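Local coordinates for uncharacterized protein (Nostoc punctiforme, PDB 2QDR) that is of unknown function but is a putative dioxygenase with the double-stranded beta-helix fold of the cupin superfamily, at residues A[25-30]-A[264-269]; A[103-108]-A[166-171]; A[112-117]-A[132-137]; A[200-205]-A[222-227]. All coordinates share one frame; numbering follows the deposited sequence.

Contact 1: A[25-30]-A[264-269]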
loop_
_atom_site.group_PDB
_atom_site.type_symbol
_atom_site.label_atom_id
_atom_site.label_comp_id
_atom_site.label_asym_id
_atom_site.label_seq_id
_atom_site.Cartn_x
_atom_site.Cartn_y
_atom_site.Cartn_z
ATOM N N GLU A 25 4.258 18.030 -33.629
ATOM C CA GLU A 25 3.073 17.167 -33.530
ATOM C C GLU A 25 1.728 17.935 -33.526
ATOM O O GLU A 25 1.594 18.944 -32.852
ATOM C CB GLU A 25 3.315 16.267 -32.304
ATOM C CG GLU A 25 4.535 15.313 -32.597
ATOM C CD GLU A 25 5.416 14.922 -31.409
ATOM O OE1 GLU A 25 5.426 15.620 -30.368
ATOM O OE2 GLU A 25 6.199 13.959 -31.582
ATOM N N ASP A 26 0.786 17.441 -34.339
ATOM C CA ASP A 26 -0.584 17.950 -34.587
ATOM C C ASP A 26 -1.263 18.680 -33.414
ATOM O O ASP A 26 -1.751 19.804 -33.549
ATOM C CB ASP A 26 -1.451 16.736 -35.000
ATOM C CG ASP A 26 -2.556 17.073 -35.952
ATOM O OD1 ASP A 26 -2.812 18.258 -36.227
ATOM O OD2 ASP A 26 -3.155 16.104 -36.471
ATOM N N TRP A 27 -1.263 18.011 -32.264
ATOM C CA TRP A 27 -1.869 18.507 -31.011
ATOM C C TRP A 27 -1.078 19.576 -30.248
ATOM O O TRP A 27 -1.620 20.147 -29.325
ATOM C CB TRP A 27 -2.151 17.329 -30.053
ATOM C CG TRP A 27 -0.939 16.512 -29.668
ATOM C CD1 TRP A 27 -0.484 15.378 -30.283
ATOM C CD2 TRP A 27 -0.028 16.776 -28.599
ATOM N NE1 TRP A 27 0.641 14.920 -29.658
ATOM C CE2 TRP A 27 0.949 15.755 -28.623
ATOM C CE3 TRP A 27 0.052 17.768 -27.612
ATOM C CZ2 TRP A 27 2.003 15.696 -27.702
ATOM C CZ3 TRP A 27 1.101 17.713 -26.697
ATOM C CH2 TRP A 27 2.061 16.679 -26.748
ATOM N N GLY A 28 0.168 19.856 -30.632
ATOM C CA GLY A 28 1.019 20.848 -29.958
ATOM C C GLY A 28 2.301 20.310 -29.319
ATOM O O GLY A 28 2.858 20.963 -28.439
ATOM N N GLY A 29 2.785 19.142 -29.749
ATOM C CA GLY A 29 4.019 18.572 -29.218
ATOM C C GLY A 29 5.225 19.227 -29.879
ATOM O O GLY A 29 5.085 19.985 -30.853
ATOM N N ASP A 30 6.412 18.912 -29.363
ATOM C CA ASP A 30 7.689 19.476 -29.875
ATOM C C ASP A 30 8.445 18.612 -30.926
ATOM O O ASP A 30 9.570 18.939 -31.295
ATOM C CB ASP A 30 8.610 19.886 -28.684
ATOM C CG ASP A 30 8.876 18.753 -27.674
ATOM O OD1 ASP A 30 8.602 17.558 -27.953
ATOM O OD2 ASP A 30 9.369 19.088 -26.572
ATOM N N CYS A 264 -6.669 7.555 -35.497
ATOM C CA CYS A 264 -7.428 8.612 -34.874
ATOM C C CYS A 264 -6.520 9.815 -34.727
ATOM O O CYS A 264 -5.699 9.838 -33.807
ATOM C CB CYS A 264 -7.910 8.137 -33.509
ATOM S SG CYS A 264 -8.836 6.591 -33.611
ATOM N N PRO A 265 -6.647 10.819 -35.621
ATOM C CA PRO A 265 -5.769 11.972 -35.474
ATOM C C PRO A 265 -6.183 12.821 -34.272
ATOM O O PRO A 265 -7.199 12.547 -33.637
ATOM C CB PRO A 265 -5.942 12.729 -36.796
ATOM C CG PRO A 265 -7.305 12.423 -37.216
ATOM C CD PRO A 265 -7.555 10.990 -36.769
ATOM N N SER A 266 -5.394 13.838 -33.972
ATOM C CA SER A 266 -5.661 14.701 -32.828
ATOM C C SER A 266 -7.066 15.311 -32.808
ATOM O O SER A 266 -7.555 15.772 -33.822
ATOM C CB SER A 266 -4.597 15.787 -32.757
ATOM O OG SER A 266 -3.346 15.153 -32.557
ATOM N N PHE A 267 -7.696 15.235 -31.636
ATOM C CA PHE A 267 -9.048 15.764 -31.339
ATOM C C PHE A 267 -10.206 14.982 -31.986
ATOM O O PHE A 267 -11.251 15.554 -32.272
ATOM C CB PHE A 267 -9.149 17.280 -31.636
ATOM C CG PHE A 267 -8.063 18.088 -30.975
ATOM C CD1 PHE A 267 -8.132 18.386 -29.616
ATOM C CD2 PHE A 267 -6.963 18.548 -31.711
ATOM C CE1 PHE A 267 -7.121 19.124 -28.996
ATOM C CE2 PHE A 267 -5.950 19.294 -31.096
ATOM C CZ PHE A 267 -6.029 19.576 -29.735
ATOM N N SER A 268 -10.019 13.676 -32.176
ATOM C CA SER A 268 -11.066 12.811 -32.702
ATOM C C SER A 268 -11.978 12.494 -31.531
ATOM O O SER A 268 -11.542 12.514 -30.388
ATOM C CB SER A 268 -10.497 11.514 -33.258
ATOM O OG SER A 268 -9.585 11.751 -34.300
ATOM N N THR A 269 -13.236 12.203 -31.816
ATOM C CA THR A 269 -14.218 11.887 -30.783
ATOM C C THR A 269 -14.602 10.421 -30.946
ATOM O O THR A 269 -15.484 10.083 -31.742
ATOM C CB THR A 269 -15.425 12.825 -30.879
ATOM O OG1 THR A 269 -14.965 14.177 -30.785
ATOM C CG2 THR A 269 -16.433 12.538 -29.755
#
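P265, whose CB lies 4.4 Å from D26 OD2, carries a carbonyl O that S268 grips twice: S268 OG donates to P265 O at 2.6 Å, and S268 N adds a weak bond to the same atom. These bonds close a type II beta turn from P265 to S268, the link between strands 260-264 and 268-275 of this cupin-type fold. F267 occupies the turn's left-handed corner, with phi/psi of 72°/31°. The turn presents S266 to the other segment. S266 CB points at residues 25-30, and its hydroxyl settles between two methylenes, with OG 3.5 Å from D26 CB and equally far from W27 CB. This oxygen also lies at the edge of the indole, near the ring plane, and finds its hydrogen-bond partner outside the two segments.

W27 CG sits between the backbone N and the carbonyl carbon (chi1 59°), which turns the indole back over its own chain. One indole face is covered near its rim by G29 N, 3.6 Å above the plane. The backbone here is itself tightly turned, E25 O accepting from G28 N at 2.8 Å. W27 NE1 makes a weak hydrogen bond to D286, beyond both segments, while D26 N bonds to S38 OG. The F267 ring leans from the turn toward W27 and meets the ring of F183 of a second subunit, placing the contact at a subunit boundary. Across the segments the F267 ring approaches obliquely, with CE2 4.2 Å from W27 CA.

Contact 2: A[103-108]-A[166-171]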
loop_
_atom_site.group_PDB
_atom_site.type_symbol
_atom_site.label_atom_id
_atom_site.label_comp_id
_atom_site.label_asym_id
_atom_site.label_seq_id
_atom_site.Cartn_x
_atom_site.Cartn_y
_atom_site.Cartn_z
ATOM N N GLU A 103 15.935 -13.057 -47.408
ATOM C CA GLU A 103 17.238 -12.891 -46.788
ATOM C C GLU A 103 17.808 -11.562 -47.283
ATOM O O GLU A 103 17.921 -11.354 -48.491
ATOM C CB GLU A 103 18.122 -14.089 -47.117
ATOM C CG GLU A 103 19.460 -14.099 -46.408
ATOM C CD GLU A 103 20.199 -15.426 -46.551
ATOM O OE1 GLU A 103 19.762 -16.300 -47.333
ATOM O OE2 GLU A 103 21.226 -15.597 -45.864
ATOM N N ALA A 104 18.107 -10.662 -46.345
ATOM C CA ALA A 104 18.636 -9.335 -46.645
ATOM C C ALA A 104 19.997 -9.118 -45.974
ATOM O O ALA A 104 20.297 -9.747 -44.945
ATOM C CB ALA A 104 17.643 -8.264 -46.204
ATOM N N PRO A 105 20.819 -8.213 -46.545
ATOM C CA PRO A 105 22.133 -7.949 -45.992
ATOM C C PRO A 105 22.072 -6.971 -44.831
ATOM O O PRO A 105 21.029 -6.365 -44.567
ATOM C CB PRO A 105 22.870 -7.319 -47.170
ATOM C CG PRO A 105 21.820 -6.562 -47.872
ATOM C CD PRO A 105 20.559 -7.359 -47.720
ATOM N N SER A 106 23.210 -6.839 -44.157
ATOM C CA SER A 106 23.370 -5.942 -43.036
ATOM C C SER A 106 23.476 -4.523 -43.562
ATOM O O SER A 106 23.784 -4.312 -44.738
ATOM C CB SER A 106 24.638 -6.298 -42.263
ATOM O OG SER A 106 25.781 -6.203 -43.104
ATOM N N GLY A 107 23.241 -3.559 -42.681
ATOM C CA GLY A 107 23.316 -2.147 -43.034
ATOM C C GLY A 107 22.500 -1.306 -42.097
ATOM O O GLY A 107 22.144 -1.757 -41.009
ATOM N N ILE A 108 22.221 -0.079 -42.522
ATOM C CA ILE A 108 21.427 0.870 -41.745
ATOM C C ILE A 108 20.244 1.304 -42.571
ATOM O O ILE A 108 20.118 0.918 -43.737
ATOM C CB ILE A 108 22.248 2.129 -41.318
ATOM C CG1 ILE A 108 22.749 2.941 -42.535
ATOM C CG2 ILE A 108 23.405 1.714 -40.440
ATOM C CD1 ILE A 108 23.499 4.213 -42.170
ATOM N N LEU A 166 12.219 6.343 -45.679
ATOM C CA LEU A 166 13.208 5.327 -45.298
ATOM C C LEU A 166 13.919 4.717 -46.513
ATOM O O LEU A 166 13.295 4.428 -47.537
ATOM C CB LEU A 166 12.556 4.251 -44.401
ATOM C CG LEU A 166 13.481 3.172 -43.784
ATOM C CD1 LEU A 166 12.903 2.568 -42.503
ATOM C CD2 LEU A 166 13.885 2.062 -44.789
ATOM N N GLU A 167 15.230 4.525 -46.368
ATOM C CA GLU A 167 16.066 3.971 -47.412
ATOM C C GLU A 167 17.214 3.144 -46.811
ATOM O O GLU A 167 17.777 3.526 -45.797
ATOM C CB GLU A 167 16.573 5.156 -48.240
ATOM C CG GLU A 167 17.422 4.846 -49.468
ATOM C CD GLU A 167 17.795 6.096 -50.269
ATOM O OE1 GLU A 167 17.075 7.121 -50.164
ATOM O OE2 GLU A 167 18.790 6.039 -51.036
ATOM N N TYR A 168 17.528 2.001 -47.418
ATOM C CA TYR A 168 18.625 1.142 -46.967
ATOM C C TYR A 168 19.953 1.664 -47.534
ATOM O O TYR A 168 20.007 2.181 -48.652
ATOM C CB TYR A 168 18.412 -0.334 -47.381
ATOM C CG TYR A 168 19.662 -1.201 -47.267
ATOM C CD1 TYR A 168 19.996 -1.864 -46.088
ATOM C CD2 TYR A 168 20.528 -1.334 -48.359
ATOM C CE1 TYR A 168 21.159 -2.641 -46.013
ATOM C CE2 TYR A 168 21.683 -2.087 -48.289
ATOM C CZ TYR A 168 21.997 -2.733 -47.126
ATOM O OH TYR A 168 23.149 -3.468 -47.106
ATOM N N LYS A 169 21.010 1.514 -46.738
ATOM C CA LYS A 169 22.366 1.884 -47.100
ATOM C C LYS A 169 23.289 0.884 -46.414
ATOM O O LYS A 169 23.107 0.576 -45.233
ATOM C CB LYS A 169 22.714 3.331 -46.718
ATOM C CG LYS A 169 22.087 4.449 -47.586
ATOM C CD LYS A 169 22.540 4.351 -49.065
ATOM C CE LYS A 169 22.107 5.532 -49.939
ATOM N NZ LYS A 169 22.819 6.798 -49.605
ATOM N N TYR A 170 24.241 0.340 -47.171
ATOM C CA TYR A 170 25.205 -0.611 -46.638
ATOM C C TYR A 170 26.213 0.127 -45.772
ATOM O O TYR A 170 26.705 1.173 -46.165
ATOM C CB TYR A 170 25.944 -1.358 -47.757
ATOM C CG TYR A 170 26.986 -2.324 -47.222
ATOM C CD1 TYR A 170 26.594 -3.511 -46.589
ATOM C CD2 TYR A 170 28.354 -2.068 -47.347
ATOM C CE1 TYR A 170 27.519 -4.408 -46.081
ATOM C CE2 TYR A 170 29.306 -2.972 -46.844
ATOM C CZ TYR A 170 28.873 -4.144 -46.210
ATOM O OH TYR A 170 29.776 -5.060 -45.700
ATOM N N ALA A 171 26.486 -0.418 -44.590
ATOM C CA ALA A 171 27.436 0.158 -43.652
ATOM C C ALA A 171 28.024 -0.956 -42.796
ATOM O O ALA A 171 27.333 -1.905 -42.454
ATOM C CB ALA A 171 26.759 1.198 -42.778
#
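I108 and K169 form an antiparallel hydrogen-bonded pair: I108 N donates to K169 O at 2.9 Å, nearly along the C=O axis, and K169 N returns a bond to I108 O from above the carbonyl plane. One residue earlier, G107 runs extended with phi/psi of 157°/-163°. Having no side chain, it lets K169 O come to 3.5 Å from its CA and the ring atom Y168 CE1 to 3.7 Å.

Y168 makes the one side-chain hydrogen bond of the contact. With CG anti to the backbone N (chi1 165°), its ring reaches along the partner segment until OH donates to the backbone O of S106 at 2.6 Å, tilted out of the carbonyl plane. The phenol is thereby held at both ends, by its own strand and by this bond. P105 crosses the ring obliquely, its CG 3.9 Å from Y168 CZ, and packs elsewhere on M72 and I76. S106 O has a further neighbour in Y170, whose ring turns an edge to it, with CD1 3.5 Å away. On the other flank the methyl groups I108 CG2 and A171 CB meet at 4.1 Å. R142 NE donates a hydrogen bond to A171 O, at the end of segment 166-171.

The paired strands 108-109 and 168-169 make a short two-stranded antiparallel ribbon. It lies at the periphery of the double-stranded beta-helix, connecting the segment that follows strand 154-160 with the chain leaving strand 103-104, outermost within this chain in a sheet with strands 146-149 and 121-124.

Contact 3: A[112-117]-A[132-137]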
loop_
_atom_site.group_PDB
_atom_site.type_symbol
_atom_site.label_atom_id
_atom_site.label_comp_id
_atom_site.label_asym_id
_atom_site.label_seq_id
_atom_site.Cartn_x
_atom_site.Cartn_y
_atom_site.Cartn_z
ATOM N N ASP A 112 13.921 6.155 -38.577
ATOM C CA ASP A 112 13.563 5.297 -37.452
ATOM C C ASP A 112 12.577 4.238 -37.970
ATOM O O ASP A 112 11.643 4.580 -38.713
ATOM C CB ASP A 112 12.934 6.081 -36.294
ATOM C CG ASP A 112 13.876 7.092 -35.671
ATOM O OD1 ASP A 112 15.079 7.107 -36.002
ATOM O OD2 ASP A 112 13.395 7.884 -34.839
ATOM N N LEU A 113 12.814 2.975 -37.598
ATOM C CA LEU A 113 12.010 1.830 -38.026
ATOM C C LEU A 113 11.500 0.968 -36.864
ATOM O O LEU A 113 12.295 0.530 -36.046
ATOM C CB LEU A 113 12.857 0.966 -38.975
ATOM C CG LEU A 113 12.386 -0.422 -39.453
ATOM C CD1 LEU A 113 10.971 -0.423 -40.031
ATOM C CD2 LEU A 113 13.371 -0.971 -40.472
ATOM N N GLU A 114 10.187 0.738 -36.796
ATOM C CA GLU A 114 9.616 -0.117 -35.761
ATOM C C GLU A 114 9.076 -1.335 -36.482
ATOM O O GLU A 114 8.543 -1.223 -37.588
ATOM C CB GLU A 114 8.523 0.553 -34.962
ATOM C CG GLU A 114 8.860 1.958 -34.612
ATOM C CD GLU A 114 8.019 2.512 -33.492
ATOM O OE1 GLU A 114 7.837 1.831 -32.459
ATOM O OE2 GLU A 114 7.595 3.665 -33.630
ATOM N N ILE A 115 9.223 -2.488 -35.836
ATOM C CA ILE A 115 8.820 -3.773 -36.364
ATOM C C ILE A 115 8.069 -4.529 -35.296
ATOM O O ILE A 115 8.537 -4.569 -34.173
ATOM C CB ILE A 115 10.095 -4.555 -36.772
ATOM C CG1 ILE A 115 10.818 -3.834 -37.914
ATOM C CG2 ILE A 115 9.816 -6.005 -37.190
ATOM C CD1 ILE A 115 12.105 -4.492 -38.326
ATOM N N PHE A 116 6.928 -5.121 -35.654
ATOM C CA PHE A 116 6.122 -5.931 -34.741
ATOM C C PHE A 116 5.608 -7.138 -35.521
ATOM O O PHE A 116 4.834 -6.972 -36.459
ATOM C CB PHE A 116 4.968 -5.147 -34.131
ATOM C CG PHE A 116 4.181 -5.947 -33.133
ATOM C CD1 PHE A 116 4.604 -6.028 -31.820
ATOM C CD2 PHE A 116 3.037 -6.637 -33.509
ATOM C CE1 PHE A 116 3.894 -6.772 -30.886
ATOM C CE2 PHE A 116 2.321 -7.388 -32.591
ATOM C CZ PHE A 116 2.747 -7.449 -31.269
ATOM N N VAL A 117 5.989 -8.341 -35.092
ATOM C CA VAL A 117 5.629 -9.581 -35.798
ATOM C C VAL A 117 4.203 -10.057 -35.516
ATOM O O VAL A 117 3.864 -10.365 -34.380
ATOM C CB VAL A 117 6.621 -10.715 -35.451
ATOM C CG1 VAL A 117 6.279 -12.017 -36.212
ATOM C CG2 VAL A 117 8.061 -10.274 -35.750
ATOM N N HIS A 132 4.641 -11.861 -32.114
ATOM C CA HIS A 132 4.482 -10.699 -31.207
ATOM C C HIS A 132 5.814 -10.143 -30.636
ATOM O O HIS A 132 5.823 -9.470 -29.602
ATOM C CB HIS A 132 3.450 -11.027 -30.105
ATOM C CG HIS A 132 2.065 -11.269 -30.628
ATOM N ND1 HIS A 132 0.942 -10.900 -29.925
ATOM C CD2 HIS A 132 1.618 -11.723 -31.825
ATOM C CE1 HIS A 132 -0.135 -11.222 -30.619
ATOM N NE2 HIS A 132 0.248 -11.715 -31.782
ATOM N N SER A 133 6.927 -10.414 -31.321
ATOM C CA SER A 133 8.222 -9.881 -30.908
ATOM C C SER A 133 8.291 -8.485 -31.537
ATOM O O SER A 133 7.687 -8.245 -32.584
ATOM C CB SER A 133 9.376 -10.775 -31.323
ATOM O OG SER A 133 9.272 -12.027 -30.668
ATOM N N TYR A 134 9.007 -7.583 -30.878
ATOM C CA TYR A 134 9.124 -6.193 -31.286
ATOM C C TYR A 134 10.541 -5.701 -31.325
ATOM O O TYR A 134 11.373 -6.148 -30.541
ATOM C CB TYR A 134 8.348 -5.313 -30.277
ATOM C CG TYR A 134 8.530 -3.814 -30.436
ATOM C CD1 TYR A 134 7.871 -3.124 -31.439
ATOM C CD2 TYR A 134 9.362 -3.091 -29.580
ATOM C CE1 TYR A 134 8.049 -1.769 -31.615
ATOM C CE2 TYR A 134 9.536 -1.725 -29.737
ATOM C CZ TYR A 134 8.875 -1.067 -30.761
ATOM O OH TYR A 134 9.018 0.294 -30.943
ATOM N N SER A 135 10.796 -4.756 -32.226
ATOM C CA SER A 135 12.097 -4.117 -32.343
ATOM C C SER A 135 11.946 -2.672 -32.784
ATOM O O SER A 135 11.073 -2.367 -33.601
ATOM C CB SER A 135 13.015 -4.826 -33.339
ATOM O OG SER A 135 14.224 -4.083 -33.489
ATOM N N PHE A 136 12.778 -1.802 -32.206
ATOM C CA PHE A 136 12.857 -0.383 -32.559
ATOM C C PHE A 136 14.296 -0.177 -33.012
ATOM O O PHE A 136 15.222 -0.338 -32.216
ATOM C CB PHE A 136 12.549 0.585 -31.421
ATOM C CG PHE A 136 12.659 2.028 -31.838
ATOM C CD1 PHE A 136 13.867 2.705 -31.774
ATOM C CD2 PHE A 136 11.558 2.696 -32.330
ATOM C CE1 PHE A 136 13.970 4.029 -32.186
ATOM C CE2 PHE A 136 11.649 4.032 -32.741
ATOM C CZ PHE A 136 12.856 4.693 -32.664
ATOM N N ILE A 137 14.466 0.195 -34.272
ATOM C CA ILE A 137 15.763 0.411 -34.874
ATOM C C ILE A 137 15.906 1.901 -35.189
ATOM O O ILE A 137 15.361 2.370 -36.194
ATOM C CB ILE A 137 15.917 -0.437 -36.157
ATOM C CG1 ILE A 137 15.594 -1.909 -35.860
ATOM C CG2 ILE A 137 17.332 -0.260 -36.754
ATOM C CD1 ILE A 137 15.504 -2.784 -37.082
#
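Y134 sets CG anti to its backbone N (chi1 171°), E114 leaves beside its own N (chi1 -42°) and continues extended, and the two side chains converge on one face of the strand pair. There Y134 OH donates to E114 OE1 at 2.5 Å, a length that is doubtful at this resolution. The carboxylate oxygen lies at the phenol edge, in the ring plane, although the carboxylate itself is turned 71° from that plane. R211 bridges the pair, bonding Y134 OH through NE and E114 OE2 through NH2; OE2 also takes a salt bridge from R284 and a hydrogen bond from N161. F136 flanks the glutamate, CD2 lying 3.6 Å from E114 CG.

Strands 113-117 and 133-137 are antiparallel neighbours in one cupin-type sheet, with six backbone hydrogen bonds between the segments. E114, F116 and Y134 project toward strand 218-224 of the seven-stranded sheet, consistent with packing between two cupin-like beta-barrels. I115 and I137 occupy the other face, their CD1 atoms 4.0 Å apart, and both pack on L124.

At the far end F116 and H132 meet obliquely, F116 CZ 3.8 Å from H132 CB. The imidazole also meets the ring of H227 of a third subunit.

Contact 4: A[200-205]-A[222-227]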
loop_
_atom_site.group_PDB
_atom_site.type_symbol
_atom_site.label_atom_id
_atom_site.label_comp_id
_atom_site.label_asym_id
_atom_site.label_seq_id
_atom_site.Cartn_x
_atom_site.Cartn_y
_atom_site.Cartn_z
ATOM N N VAL A 200 -7.786 6.583 -17.079
ATOM C CA VAL A 200 -8.882 6.370 -16.116
ATOM C C VAL A 200 -10.047 5.539 -16.691
ATOM O O VAL A 200 -10.717 4.798 -15.955
ATOM C CB VAL A 200 -9.416 7.754 -15.563
ATOM C CG1 VAL A 200 -10.708 7.614 -14.718
ATOM C CG2 VAL A 200 -8.312 8.490 -14.773
ATOM N N GLN A 201 -10.276 5.655 -18.000
ATOM C CA GLN A 201 -11.365 4.933 -18.669
ATOM C C GLN A 201 -11.065 3.433 -18.886
ATOM O O GLN A 201 -11.995 2.611 -18.834
ATOM C CB GLN A 201 -11.719 5.568 -20.018
ATOM C CG GLN A 201 -12.170 7.067 -20.045
ATOM C CD GLN A 201 -11.037 8.094 -20.030
ATOM O OE1 GLN A 201 -9.858 7.748 -19.973
ATOM N NE2 GLN A 201 -11.402 9.368 -20.116
ATOM N N PHE A 202 -9.791 3.087 -19.133
ATOM C CA PHE A 202 -9.355 1.694 -19.342
ATOM C C PHE A 202 -8.788 1.032 -18.066
ATOM O O PHE A 202 -7.735 0.397 -18.118
ATOM C CB PHE A 202 -8.325 1.617 -20.484
ATOM C CG PHE A 202 -8.890 1.925 -21.843
ATOM C CD1 PHE A 202 -9.022 3.227 -22.287
ATOM C CD2 PHE A 202 -9.252 0.897 -22.706
ATOM C CE1 PHE A 202 -9.515 3.495 -23.558
ATOM C CE2 PHE A 202 -9.750 1.169 -23.973
ATOM C CZ PHE A 202 -9.885 2.466 -24.384
ATOM N N VAL A 203 -9.480 1.191 -16.933
ATOM C CA VAL A 203 -9.079 0.574 -15.646
ATOM C C VAL A 203 -9.202 -0.970 -15.702
ATOM O O VAL A 203 -8.351 -1.675 -15.156
ATOM C CB VAL A 203 -9.882 1.183 -14.403
ATOM C CG1 VAL A 203 -9.820 0.304 -13.127
ATOM C CG2 VAL A 203 -9.413 2.592 -14.093
ATOM N N GLN A 204 -10.243 -1.475 -16.381
ATOM C CA GLN A 204 -10.498 -2.915 -16.547
ATOM C C GLN A 204 -9.815 -3.406 -17.813
ATOM O O GLN A 204 -10.445 -3.894 -18.760
ATOM C CB GLN A 204 -12.005 -3.206 -16.588
ATOM C CG GLN A 204 -12.830 -2.814 -15.349
ATOM C CD GLN A 204 -12.428 -3.540 -14.058
ATOM O OE1 GLN A 204 -13.228 -4.287 -13.494
ATOM N NE2 GLN A 204 -11.189 -3.345 -13.604
ATOM N N ALA A 205 -8.497 -3.278 -17.798
ATOM C CA ALA A 205 -7.646 -3.662 -18.893
ATOM C C ALA A 205 -6.244 -3.621 -18.355
ATOM O O ALA A 205 -6.011 -3.098 -17.268
ATOM C CB ALA A 205 -7.794 -2.713 -20.048
ATOM N N LEU A 222 -2.328 -3.645 -25.492
ATOM C CA LEU A 222 -3.470 -3.434 -24.601
ATOM C C LEU A 222 -4.301 -4.705 -24.561
ATOM O O LEU A 222 -4.723 -5.201 -25.606
ATOM C CB LEU A 222 -4.355 -2.286 -25.090
ATOM C CG LEU A 222 -5.593 -1.905 -24.250
ATOM C CD1 LEU A 222 -5.193 -1.353 -22.907
ATOM C CD2 LEU A 222 -6.460 -0.888 -24.990
ATOM N N ALA A 223 -4.535 -5.221 -23.360
ATOM C CA ALA A 223 -5.337 -6.412 -23.165
ATOM C C ALA A 223 -6.621 -5.933 -22.537
ATOM O O ALA A 223 -6.588 -5.412 -21.413
ATOM C CB ALA A 223 -4.653 -7.407 -22.263
ATOM N N ILE A 224 -7.731 -6.058 -23.266
ATOM C CA ILE A 224 -9.036 -5.656 -22.756
ATOM C C ILE A 224 -9.686 -6.914 -22.239
ATOM O O ILE A 224 -9.793 -7.899 -22.971
ATOM C CB ILE A 224 -9.936 -5.004 -23.811
ATOM C CG1 ILE A 224 -9.245 -3.746 -24.372
ATOM C CG2 ILE A 224 -11.332 -4.689 -23.197
ATOM C CD1 ILE A 224 -10.033 -2.993 -25.412
ATOM N N LEU A 225 -10.111 -6.885 -20.980
ATOM C CA LEU A 225 -10.757 -8.040 -20.383
ATOM C C LEU A 225 -12.173 -8.182 -20.910
ATOM O O LEU A 225 -12.713 -7.224 -21.467
ATOM C CB LEU A 225 -10.806 -7.900 -18.858
ATOM C CG LEU A 225 -9.458 -7.830 -18.134
ATOM C CD1 LEU A 225 -9.626 -7.613 -16.629
ATOM C CD2 LEU A 225 -8.687 -9.082 -18.388
ATOM N N PRO A 226 -12.782 -9.378 -20.763
ATOM C CA PRO A 226 -14.178 -9.548 -21.189
ATOM C C PRO A 226 -15.151 -8.612 -20.441
ATOM O O PRO A 226 -14.757 -7.931 -19.508
ATOM C CB PRO A 226 -14.474 -11.007 -20.827
ATOM C CG PRO A 226 -13.171 -11.668 -20.782
ATOM C CD PRO A 226 -12.221 -10.649 -20.259
ATOM N N HIS A 227 -16.408 -8.586 -20.858
ATOM C CA HIS A 227 -17.448 -7.721 -20.263
ATOM C C HIS A 227 -17.017 -6.249 -20.080
ATOM O O HIS A 227 -17.340 -5.627 -19.065
ATOM C CB HIS A 227 -17.958 -8.255 -18.904
ATOM C CG HIS A 227 -18.390 -9.684 -18.928
ATOM N ND1 HIS A 227 -18.241 -10.520 -17.843
ATOM C CD2 HIS A 227 -18.879 -10.450 -19.927
ATOM C CE1 HIS A 227 -18.693 -11.722 -18.150
ATOM N NE2 HIS A 227 -19.085 -11.707 -19.411
#
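Apolar contacts dominate where the loop 200-204 and the start of strand 205-212 fold against strand 218-224, in the seven-stranded antiparallel sheet of this double-stranded beta-helix protein. F202 and L222 cross at about a right angle, with L222 CD2 4.0 Å from F202 CE2. I224 CD1 comes to the edge of the same ring, near its plane. L222 uses its second branch on A205: CD1 is 4.1 Å from A205 CB. The leucine can serve both partners because CG is anti to its backbone N (chi1 -179°), directing the forked end toward the loop. F202 also packs on M234, and its side chain approaches a bound ligand of unknown identity to about 3 Å between nearest atoms, so the ring lines that site.

The backbone contribution is one non-hydrogen-bonded antiparallel pair, A205 with I224, their CA atoms 4.6 Å apart. It lies at the open end of the hairpin formed by strands 205-212 and 218-224, and the neighbouring bonds run between A223 and N206. Just before the pair, Q204 centres an inverse gamma turn closed by a weak A205 N to V203 O bond.

Polar and intersubunit links come from Q204 and L225. Q204 OE1 accepts from W194 N of a third subunit, and L225 packs on its counterpart there. Within the chain, L225 CB rests 4.0 Å from Q204 O.

How the contacts relate
Contact 3 is the core element, fully buried near the chain's centre; it alone joins two strands by a ladder of backbone bonds, while its buried E114 reaches arginines of the other sheet. Contact 2 is its partly exposed neighbour: they touch where L166 CD1 packs on L113 CB, and its chemistry shrinks to one strand pair and a tyrosine bond. Contacts 2 and 4 lie on opposite sides of the chain's centre. Contacts 1 and 4 lack hydrogen bonds between their segments and rely on packing. Contact 1, largely buried though about 16 Å from the chain's centre, faces a second subunit, whereas contacts 3 and 4 share an interface: H132 of one chain bonds H227 of another.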